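CRISPR-associated protein, Cse2 family (Meiothermus ruber, PDB 3WA8) probably binds CRISPR RNA rich in G as a Cse2 (CasB) subunit of a type I-E CRISPR complex and stabilises the R-loop formed with target DNA. Local coordinates at residues 117-122 with 153-158; 125-130 with 185-190. All blocks are in the same frame, centred on the assembly; numbering follows the deposited sequence.

Interaction 1 (117-122 with 153-158)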
ATOM      1  N   TYR A 117      -7.458  -6.245 -11.918  1.00 63.69           N
ATOM      2  CA  TYR A 117      -8.774  -6.430 -12.493  1.00 65.88           C
ATOM      3  C   TYR A 117      -8.699  -6.815 -13.963  1.00 71.70           C
ATOM      4  O   TYR A 117      -9.316  -7.795 -14.379  1.00 75.95           O
ATOM      5  CB  TYR A 117      -9.541  -5.141 -12.313  1.00 63.04           C
ATOM      6  CG  TYR A 117     -10.891  -5.068 -12.959  1.00 65.27           C
ATOM      7  CD1 TYR A 117     -11.933  -5.870 -12.526  1.00 66.47           C
ATOM      8  CD2 TYR A 117     -11.139  -4.157 -13.965  1.00 66.50           C
ATOM      9  CE1 TYR A 117     -13.179  -5.785 -13.097  1.00 68.70           C
ATOM     10  CE2 TYR A 117     -12.384  -4.067 -14.554  1.00 69.67           C
ATOM     11  CZ  TYR A 117     -13.406  -4.881 -14.112  1.00 70.15           C
ATOM     12  OH  TYR A 117     -14.651  -4.796 -14.683  1.00 71.65           O
ATOM     13  N   LEU A 118      -7.929  -6.062 -14.746  1.00 72.92           N
ATOM     14  CA  LEU A 118      -7.833  -6.298 -16.192  1.00 78.83           C
ATOM     15  C   LEU A 118      -7.080  -7.580 -16.512  1.00 83.64           C
ATOM     16  O   LEU A 118      -7.390  -8.261 -17.485  1.00 89.45           O
ATOM     17  CB  LEU A 118      -7.173  -5.116 -16.901  1.00 78.88           C
ATOM     18  CG  LEU A 118      -7.916  -3.775 -16.928  1.00 76.44           C
ATOM     19  CD1 LEU A 118      -6.930  -2.629 -16.948  1.00 75.06           C
ATOM     20  CD2 LEU A 118      -8.893  -3.649 -18.090  1.00 78.91           C
ATOM     21  N   ALA A 119      -6.092  -7.905 -15.689  1.00 82.11           N
ATOM     22  CA  ALA A 119      -5.345  -9.154 -15.826  1.00 86.89           C
ATOM     23  C   ALA A 119      -6.246 -10.382 -15.643  1.00 90.27           C
ATOM     24  O   ALA A 119      -5.979 -11.434 -16.212  1.00 96.59           O
ATOM     25  CB  ALA A 119      -4.169  -9.191 -14.840  1.00 83.10           C
ATOM     26  N   ARG A 120      -7.316 -10.246 -14.863  1.00 87.60           N
ATOM     27  CA  ARG A 120      -8.228 -11.360 -14.606  1.00 90.93           C
ATOM     28  C   ARG A 120      -9.540 -11.239 -15.359  1.00 94.13           C
ATOM     29  O   ARG A 120     -10.598 -11.550 -14.805  1.00 93.98           O
ATOM     30  CB  ARG A 120      -8.529 -11.472 -13.116  1.00 86.34           C
ATOM     31  CG  ARG A 120      -7.428 -12.077 -12.294  1.00 85.32           C
ATOM     32  CD  ARG A 120      -8.030 -12.707 -11.072  1.00 84.86           C
ATOM     33  NE  ARG A 120      -7.073 -12.712  -9.980  1.00 83.70           N
ATOM     34  CZ  ARG A 120      -6.132 -13.637  -9.811  1.00 88.06           C
ATOM     35  NH1 ARG A 120      -6.040 -14.656 -10.675  1.00 95.08           N
ATOM     36  NH2 ARG A 120      -5.286 -13.546  -8.776  1.00 83.34           N
ATOM     37  N   ASP A 121      -9.473 -10.782 -16.609  1.00 97.69           N
ATOM     38  CA  ASP A 121     -10.648 -10.678 -17.483  1.00101.48           C
ATOM     39  C   ASP A 121     -11.717  -9.703 -17.059  1.00 97.03           C
ATOM     40  O   ASP A 121     -12.893  -9.935 -17.333  1.00 99.37           O
ATOM     41  CB  ASP A 121     -11.316 -12.031 -17.644  1.00107.32           C
ATOM     42  CG  ASP A 121     -10.915 -12.689 -18.882  1.00115.70           C
ATOM     43  OD1 ASP A 121      -9.696 -12.927 -19.030  1.00118.56           O
ATOM     44  OD2 ASP A 121     -11.812 -12.944 -19.710  1.00121.35           O
ATOM     45  N   GLN A 122     -11.320  -8.613 -16.408  1.00 91.29           N
ATOM     46  CA  GLN A 122     -12.287  -7.641 -15.882  1.00 87.28           C
ATOM     47  C   GLN A 122     -13.229  -8.357 -14.922  1.00 86.79           C
ATOM     48  O   GLN A 122     -14.456  -8.260 -15.053  1.00 87.85           O
ATOM     49  CB  GLN A 122     -13.086  -6.969 -17.010  1.00 89.70           C
ATOM     50  CG  GLN A 122     -12.286  -6.658 -18.265  1.00 93.28           C
ATOM     51  CD  GLN A 122     -12.960  -5.628 -19.130  1.00 95.19           C
ATOM     52  OE1 GLN A 122     -13.487  -5.950 -20.200  1.00100.59           O
ATOM     53  NE2 GLN A 122     -12.970  -4.375 -18.668  1.00 90.74           N
ATOM     54  N   GLU A 153      -0.226  -9.343  -5.687  1.00 65.08           N
ATOM     55  CA  GLU A 153       1.107  -9.976  -5.727  1.00 68.03           C
ATOM     56  C   GLU A 153       1.097 -11.308  -6.480  1.00 74.17           C
ATOM     57  O   GLU A 153       2.126 -11.766  -6.947  1.00 77.87           O
ATOM     58  CB  GLU A 153       1.658 -10.169  -4.309  1.00 65.80           C
ATOM     59  CG  GLU A 153       1.971  -8.863  -3.547  1.00 61.30           C
ATOM     60  CD  GLU A 153       3.446  -8.478  -3.550  1.00 63.03           C
ATOM     61  OE1 GLU A 153       4.296  -9.303  -3.933  1.00 67.91           O
ATOM     62  OE2 GLU A 153       3.775  -7.351  -3.132  1.00 62.26           O
ATOM     63  N   SER A 154      -0.072 -11.921  -6.606  1.00 76.59           N
ATOM     64  CA  SER A 154      -0.242 -13.068  -7.479  1.00 83.38           C
ATOM     65  C   SER A 154       0.037 -12.754  -8.925  1.00 86.93           C
ATOM     66  O   SER A 154       0.500 -13.630  -9.644  1.00 92.89           O
ATOM     67  CB  SER A 154      -1.661 -13.620  -7.397  1.00 85.07           C
ATOM     68  OG  SER A 154      -1.853 -14.289  -6.172  1.00 86.21           O
ATOM     69  N   GLN A 155      -0.293 -11.549  -9.388  1.00 84.69           N
ATOM     70  CA  GLN A 155       0.127 -11.177 -10.744  1.00 88.48           C
ATOM     71  C   GLN A 155       1.552 -10.724 -10.635  1.00 88.44           C
ATOM     72  O   GLN A 155       1.919  -9.969  -9.745  1.00 83.83           O
ATOM     73  CB  GLN A 155      -0.716 -10.080 -11.372  1.00 86.43           C
ATOM     74  CG  GLN A 155      -2.167 -10.408 -11.472  1.00 85.35           C
ATOM     75  CD  GLN A 155      -2.436 -11.628 -12.278  1.00 89.45           C
ATOM     76  OE1 GLN A 155      -3.054 -12.574 -11.794  1.00 89.41           O
ATOM     77  NE2 GLN A 155      -1.987 -11.622 -13.520  1.00 94.30           N
ATOM     78  N   ASP A 156       2.376 -11.200 -11.540  1.00 94.48           N
ATOM     79  CA  ASP A 156       3.792 -11.027 -11.336  1.00 95.04           C
ATOM     80  C   ASP A 156       4.220  -9.575 -11.602  1.00 92.35           C
ATOM     81  O   ASP A 156       5.097  -9.039 -10.911  1.00 89.84           O
ATOM     82  CB  ASP A 156       4.550 -12.001 -12.232  1.00102.38           C
ATOM     83  CG  ASP A 156       5.983 -12.089 -11.870  1.00103.99           C
ATOM     84  OD1 ASP A 156       6.356 -11.533 -10.812  1.00 98.55           O
ATOM     85  OD2 ASP A 156       6.733 -12.720 -12.640  1.00112.90           O
ATOM     86  N   ASP A 157       3.544  -8.956 -12.573  1.00 92.65           N
ATOM     87  CA  ASP A 157       4.057  -7.801 -13.275  1.00 92.76           C
ATOM     88  C   ASP A 157       3.519  -6.492 -12.743  1.00 86.09           C
ATOM     89  O   ASP A 157       3.778  -5.457 -13.335  1.00 87.85           O
ATOM     90  CB  ASP A 157       3.692  -7.918 -14.757  1.00 99.04           C
ATOM     91  CG  ASP A 157       4.078  -9.274 -15.350  1.00108.77           C
ATOM     92  OD1 ASP A 157       4.166 -10.263 -14.580  1.00111.29           O
ATOM     93  OD2 ASP A 157       4.305  -9.367 -16.586  1.00117.16           O
ATOM     94  N   ILE A 158       2.768  -6.515 -11.649  1.00 78.88           N
ATOM     95  CA  ILE A 158       2.147  -5.292 -11.162  1.00 72.81           C
ATOM     96  C   ILE A 158       2.910  -4.660 -10.010  1.00 68.56           C
ATOM     97  O   ILE A 158       3.120  -5.283  -8.969  1.00 66.45           O
ATOM     98  CB  ILE A 158       0.721  -5.554 -10.703  1.00 70.34           C
ATOM     99  CG1 ILE A 158      -0.120  -5.964 -11.906  1.00 73.75           C
ATOM    100  CG2 ILE A 158       0.136  -4.315 -10.009  1.00 64.53           C
ATOM    101  CD1 ILE A 158      -1.488  -6.424 -11.556  1.00 71.66           C
TER
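Gln155 lies against both Ala119 and Arg120, and those touches make up most of this small surface contact, with no hydrogen bond across it. The methyl of Ala119 meets the amide end of the glutamine, CB standing 3.5 Å from Gln155 NE2. The other amide atom, Gln155 OE1, sits over one face of the Arg120 guanidinium, nearer its rim than its centre, and is 3.8 Å from Arg120 NH1. The two flat groups are turned 81° to each other, and the carbonyl oxygen meets the cation from above its plane, a polar but unbonded approach. Farther along, Arg120 NH2 comes within 3.9 Å of Ser154 CB. A bend at chi2 (-59°) turns the glutamine amide across the front of the alanine, with NE2 by the methyl and OE1 on the arginine side, whereas the arginine runs extended from CG to NE. On the Arg120 side, the chain has just left helix 109-119, and Arg120 N still bonds to Tyr117 O. Arg120 also rests on Leu151 of helix 141-154, while Gln155 reaches Leu116; the contact thus joins the C-terminal ends of helices 109-119 and 141-154, with helix 124-135 alongside.

Interaction 2 (125-130 with 185-190)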
ATOM      1  N   SER A 125     -15.485 -10.087  -9.359  1.00 81.13           N
ATOM      2  CA  SER A 125     -15.123 -10.307  -7.983  1.00 78.73           C
ATOM      3  C   SER A 125     -13.968  -9.381  -7.541  1.00 73.74           C
ATOM      4  O   SER A 125     -13.918  -8.973  -6.380  1.00 71.23           O
ATOM      5  CB  SER A 125     -14.846 -11.781  -7.698  1.00 82.35           C
ATOM      6  OG  SER A 125     -13.566 -12.148  -8.154  1.00 83.42           O
ATOM      7  N   ILE A 126     -13.048  -9.019  -8.436  1.00 72.88           N
ATOM      8  CA  ILE A 126     -11.997  -8.100  -7.998  1.00 68.33           C
ATOM      9  C   ILE A 126     -12.617  -6.724  -7.792  1.00 65.67           C
ATOM     10  O   ILE A 126     -12.255  -6.000  -6.843  1.00 62.44           O
ATOM     11  CB  ILE A 126     -10.738  -8.053  -8.932  1.00 69.12           C
ATOM     12  CG1 ILE A 126      -9.707  -9.116  -8.526  1.00 70.28           C
ATOM     13  CG2 ILE A 126     -10.013  -6.697  -8.834  1.00 65.30           C
ATOM     14  CD1 ILE A 126      -9.920 -10.468  -9.162  1.00 77.72           C
ATOM     15  N   GLU A 127     -13.570  -6.373  -8.657  1.00 67.02           N
ATOM     16  CA  GLU A 127     -14.194  -5.073  -8.557  1.00 64.68           C
ATOM     17  C   GLU A 127     -14.933  -4.973  -7.243  1.00 63.89           C
ATOM     18  O   GLU A 127     -14.856  -3.950  -6.558  1.00 61.59           O
ATOM     19  CB  GLU A 127     -15.145  -4.841  -9.697  1.00 67.44           C
ATOM     20  CG  GLU A 127     -15.592  -3.410  -9.820  1.00 65.77           C
ATOM     21  CD  GLU A 127     -16.503  -3.226 -10.988  1.00 70.02           C
ATOM     22  OE1 GLU A 127     -17.134  -4.227 -11.389  1.00 74.89           O
ATOM     23  OE2 GLU A 127     -16.588  -2.099 -11.515  1.00 70.64           O
ATOM     24  N   GLN A 128     -15.623  -6.050  -6.880  1.00 66.60           N
ATOM     25  CA  GLN A 128     -16.359  -6.093  -5.620  1.00 67.17           C
ATOM     26  C   GLN A 128     -15.450  -6.047  -4.402  1.00 63.76           C
ATOM     27  O   GLN A 128     -15.648  -5.242  -3.498  1.00 61.84           O
ATOM     28  CB  GLN A 128     -17.288  -7.296  -5.580  1.00 71.82           C
ATOM     29  CG  GLN A 128     -18.631  -7.008  -6.257  1.00 78.02           C
ATOM     30  CD  GLN A 128     -19.372  -8.282  -6.553  1.00 88.71           C
ATOM     31  OE1 GLN A 128     -19.083  -9.330  -5.948  1.00 93.95           O
ATOM     32  NE2 GLN A 128     -20.328  -8.226  -7.489  1.00 93.18           N
ATOM     33  N   ARG A 129     -14.425  -6.884  -4.411  1.00 63.60           N
ATOM     34  CA  ARG A 129     -13.429  -6.865  -3.361  1.00 61.02           C
ATOM     35  C   ARG A 129     -12.864  -5.454  -3.248  1.00 56.79           C
ATOM     36  O   ARG A 129     -12.591  -4.985  -2.136  1.00 55.29           O
ATOM     37  CB  ARG A 129     -12.339  -7.906  -3.612  1.00 61.79           C
ATOM     38  CG  ARG A 129     -11.246  -7.913  -2.555  1.00 62.28           C
ATOM     39  CD  ARG A 129     -10.520  -9.256  -2.496  1.00 68.21           C
ATOM     40  NE  ARG A 129     -11.080 -10.148  -1.487  1.00 72.21           N
ATOM     41  CZ  ARG A 129     -11.034 -11.470  -1.559  1.00 78.68           C
ATOM     42  NH1 ARG A 129     -10.470 -12.059  -2.606  1.00 82.33           N
ATOM     43  NH2 ARG A 129     -11.574 -12.215  -0.599  1.00 82.78           N
ATOM     44  N   PHE A 130     -12.747  -4.780  -4.391  1.00 55.33           N
ATOM     45  CA  PHE A 130     -12.219  -3.432  -4.442  1.00 52.14           C
ATOM     46  C   PHE A 130     -13.178  -2.414  -3.837  1.00 52.04           C
ATOM     47  O   PHE A 130     -12.768  -1.503  -3.090  1.00 50.39           O
ATOM     48  CB  PHE A 130     -11.871  -3.057  -5.884  1.00 52.35           C
ATOM     49  CG  PHE A 130     -11.550  -1.600  -6.076  1.00 50.24           C
ATOM     50  CD1 PHE A 130     -10.570  -0.978  -5.311  1.00 47.24           C
ATOM     51  CD2 PHE A 130     -12.223  -0.849  -7.045  1.00 51.73           C
ATOM     52  CE1 PHE A 130     -10.274   0.378  -5.489  1.00 47.18           C
ATOM     53  CE2 PHE A 130     -11.946   0.500  -7.230  1.00 50.77           C
ATOM     54  CZ  PHE A 130     -10.952   1.116  -6.454  1.00 50.23           C
ATOM     55  N   ARG A 185     -11.098   6.870  -8.693  1.00 53.72           N
ATOM     56  CA  ARG A 185     -10.939   7.552  -9.964  1.00 56.24           C
ATOM     57  C   ARG A 185      -9.806   6.920 -10.700  1.00 56.36           C
ATOM     58  O   ARG A 185      -9.876   6.785 -11.903  1.00 59.30           O
ATOM     59  CB  ARG A 185     -10.703   9.049  -9.794  1.00 58.45           C
ATOM     60  CG  ARG A 185     -11.817   9.737  -9.065  1.00 57.37           C
ATOM     61  CD  ARG A 185     -11.635  11.208  -9.039  1.00 57.95           C
ATOM     62  NE  ARG A 185     -12.676  11.737  -8.194  1.00 59.42           N
ATOM     63  CZ  ARG A 185     -13.165  12.961  -8.273  1.00 64.51           C
ATOM     64  NH1 ARG A 185     -12.685  13.820  -9.163  1.00 68.54           N
ATOM     65  NH2 ARG A 185     -14.149  13.314  -7.457  1.00 67.14           N
ATOM     66  N   ALA A 186      -8.777   6.504  -9.977  1.00 54.35           N
ATOM     67  CA  ALA A 186      -7.639   5.871 -10.613  1.00 54.99           C
ATOM     68  C   ALA A 186      -8.110   4.586 -11.233  1.00 55.41           C
ATOM     69  O   ALA A 186      -7.834   4.332 -12.393  1.00 58.48           O
ATOM     70  CB  ALA A 186      -6.541   5.613  -9.624  1.00 52.73           C
ATOM     71  N   PHE A 187      -8.845   3.787 -10.474  1.00 53.75           N
ATOM     72  CA  PHE A 187      -9.342   2.519 -10.976  1.00 55.00           C
ATOM     73  C   PHE A 187     -10.127   2.703 -12.274  1.00 58.94           C
ATOM     74  O   PHE A 187      -9.799   2.104 -13.302  1.00 61.71           O
ATOM     75  CB  PHE A 187     -10.231   1.863  -9.933  1.00 53.29           C
ATOM     76  CG  PHE A 187     -10.776   0.521 -10.348  1.00 54.30           C
ATOM     77  CD1 PHE A 187     -10.097  -0.655 -10.008  1.00 54.00           C
ATOM     78  CD2 PHE A 187     -11.968   0.426 -11.048  1.00 55.71           C
ATOM     79  CE1 PHE A 187     -10.576  -1.910 -10.385  1.00 55.58           C
ATOM     80  CE2 PHE A 187     -12.462  -0.840 -11.428  1.00 59.50           C
ATOM     81  CZ  PHE A 187     -11.760  -2.008 -11.100  1.00 58.29           C
ATOM     82  N   TYR A 188     -11.161   3.528 -12.254  1.00 59.80           N
ATOM     83  CA  TYR A 188     -11.998   3.592 -13.440  1.00 63.45           C
ATOM     84  C   TYR A 188     -11.330   4.305 -14.594  1.00 67.10           C
ATOM     85  O   TYR A 188     -11.623   4.037 -15.745  1.00 70.23           O
ATOM     86  CB  TYR A 188     -13.388   4.122 -13.106  1.00 63.47           C
ATOM     87  CG  TYR A 188     -14.170   3.083 -12.319  1.00 62.58           C
ATOM     88  CD1 TYR A 188     -14.667   1.947 -12.953  1.00 63.96           C
ATOM     89  CD2 TYR A 188     -14.368   3.208 -10.934  1.00 60.46           C
ATOM     90  CE1 TYR A 188     -15.360   0.977 -12.255  1.00 63.81           C
ATOM     91  CE2 TYR A 188     -15.070   2.230 -10.214  1.00 59.38           C
ATOM     92  CZ  TYR A 188     -15.559   1.113 -10.891  1.00 61.63           C
ATOM     93  OH  TYR A 188     -16.249   0.114 -10.235  1.00 61.45           O
ATOM     94  N   ARG A 189     -10.374   5.164 -14.276  1.00 67.75           N
ATOM     95  CA  ARG A 189      -9.564   5.827 -15.282  1.00 72.21           C
ATOM     96  C   ARG A 189      -8.653   4.849 -16.043  1.00 74.14           C
ATOM     97  O   ARG A 189      -8.528   4.943 -17.267  1.00 78.89           O
ATOM     98  CB  ARG A 189      -8.729   6.909 -14.633  1.00 71.92           C
ATOM     99  CG  ARG A 189      -8.340   7.984 -15.579  1.00 79.31           C
ATOM    100  CD  ARG A 189      -7.691   9.128 -14.857  1.00 83.78           C
ATOM    101  NE  ARG A 189      -8.093  10.381 -15.474  1.00 91.32           N
ATOM    102  CZ  ARG A 189      -7.311  11.444 -15.611  1.00 96.50           C
ATOM    103  NH1 ARG A 189      -6.050  11.417 -15.168  1.00 95.25           N
ATOM    104  NH2 ARG A 189      -7.802  12.535 -16.208  1.00101.90           N
ATOM    105  N   THR A 190      -8.035   3.917 -15.321  1.00 71.29           N
ATOM    106  CA  THR A 190      -7.221   2.863 -15.909  1.00 73.22           C
ATOM    107  C   THR A 190      -8.023   1.910 -16.788  1.00 75.88           C
ATOM    108  O   THR A 190      -7.630   1.623 -17.904  1.00 80.37           O
ATOM    109  CB  THR A 190      -6.553   2.041 -14.814  1.00 70.07           C
ATOM    110  OG1 THR A 190      -5.696   2.880 -14.033  1.00 69.12           O
ATOM    111  CG2 THR A 190      -5.733   0.927 -15.401  1.00 72.88           C
TER
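Phe130 and Phe187 form an offset aromatic stack between two nearly antiparallel helices, 124-135 and 178-197, in this all-helical Cse2-family protein, and a hydrogen bond from Tyr188 to Glu127 joins the same helices at a more open margin. The short helical segments run at 161° to each other with their axes 12.6 Å apart, a wide spacing bridged by long side chains. The phenylalanine rings have centroids 4.5 Å apart and planes tilted by 23°. Coming in from opposite helices, they overlap only in part, which brings the CE2 corner of Phe130 over the face of the Phe187 ring, where it lies 3.3 Å from Phe187 CG. In each, CG is anti to the backbone N, and CB already points at the opposing helix, carrying the ring in between the two helices. Met148 of helix 141-154 and Ile113 of helix 109-119 pack against Phe130, and Ala114 of the latter helix meets Phe187.

Glu127 reaches across with an extended chain, its CG passing obliquely by Phe187 CZ at 4.3 Å. Tyr188 OH donates to Glu127 OE2 over 2.6 Å, meeting the oxygen on its anti side and 24° out of the carboxylate plane. That oxygen lies at the edge of the tyrosine ring, which is set across the end of the glutamate, and Phe187 CD2 sits 3.4 Å above the centre of the Tyr188 ring. With an alanine at Glu127, Tyr188 OH would probably lose this acceptor and Phe187 CZ the cover of the glutamate CG. The contact therefore combines two kinds of chemistry: buried ring-on-ring packing holds the helices face to face, while a directional bond, in which a probably charged carboxylate accepts a phenol proton, ties them at the exposed side.

Overall arrangement
Interactions 1 and 2 lie on the same side of the chain's centre, their own centres about 12 Å apart, and they touch directly. Arg120 CD packs 3.5 Å from Ile126 CD1, and Tyr117 CD2 comes to 3.6 Å from Phe187 CZ, the two rings meeting at about 50°. Tyr117 thus carries the aromatic packing of interaction 2 onto helix 109-119, whose end bears interaction 1. Along the chain the segments alternate: 125-130 falls between 117-122 and 153-158, and 185-190 comes last. Together they link helices 109-119, 124-135, 141-154 and 178-197; interaction 1 is a surface contact, largely of polar side chains, and interaction 2 is partly buried.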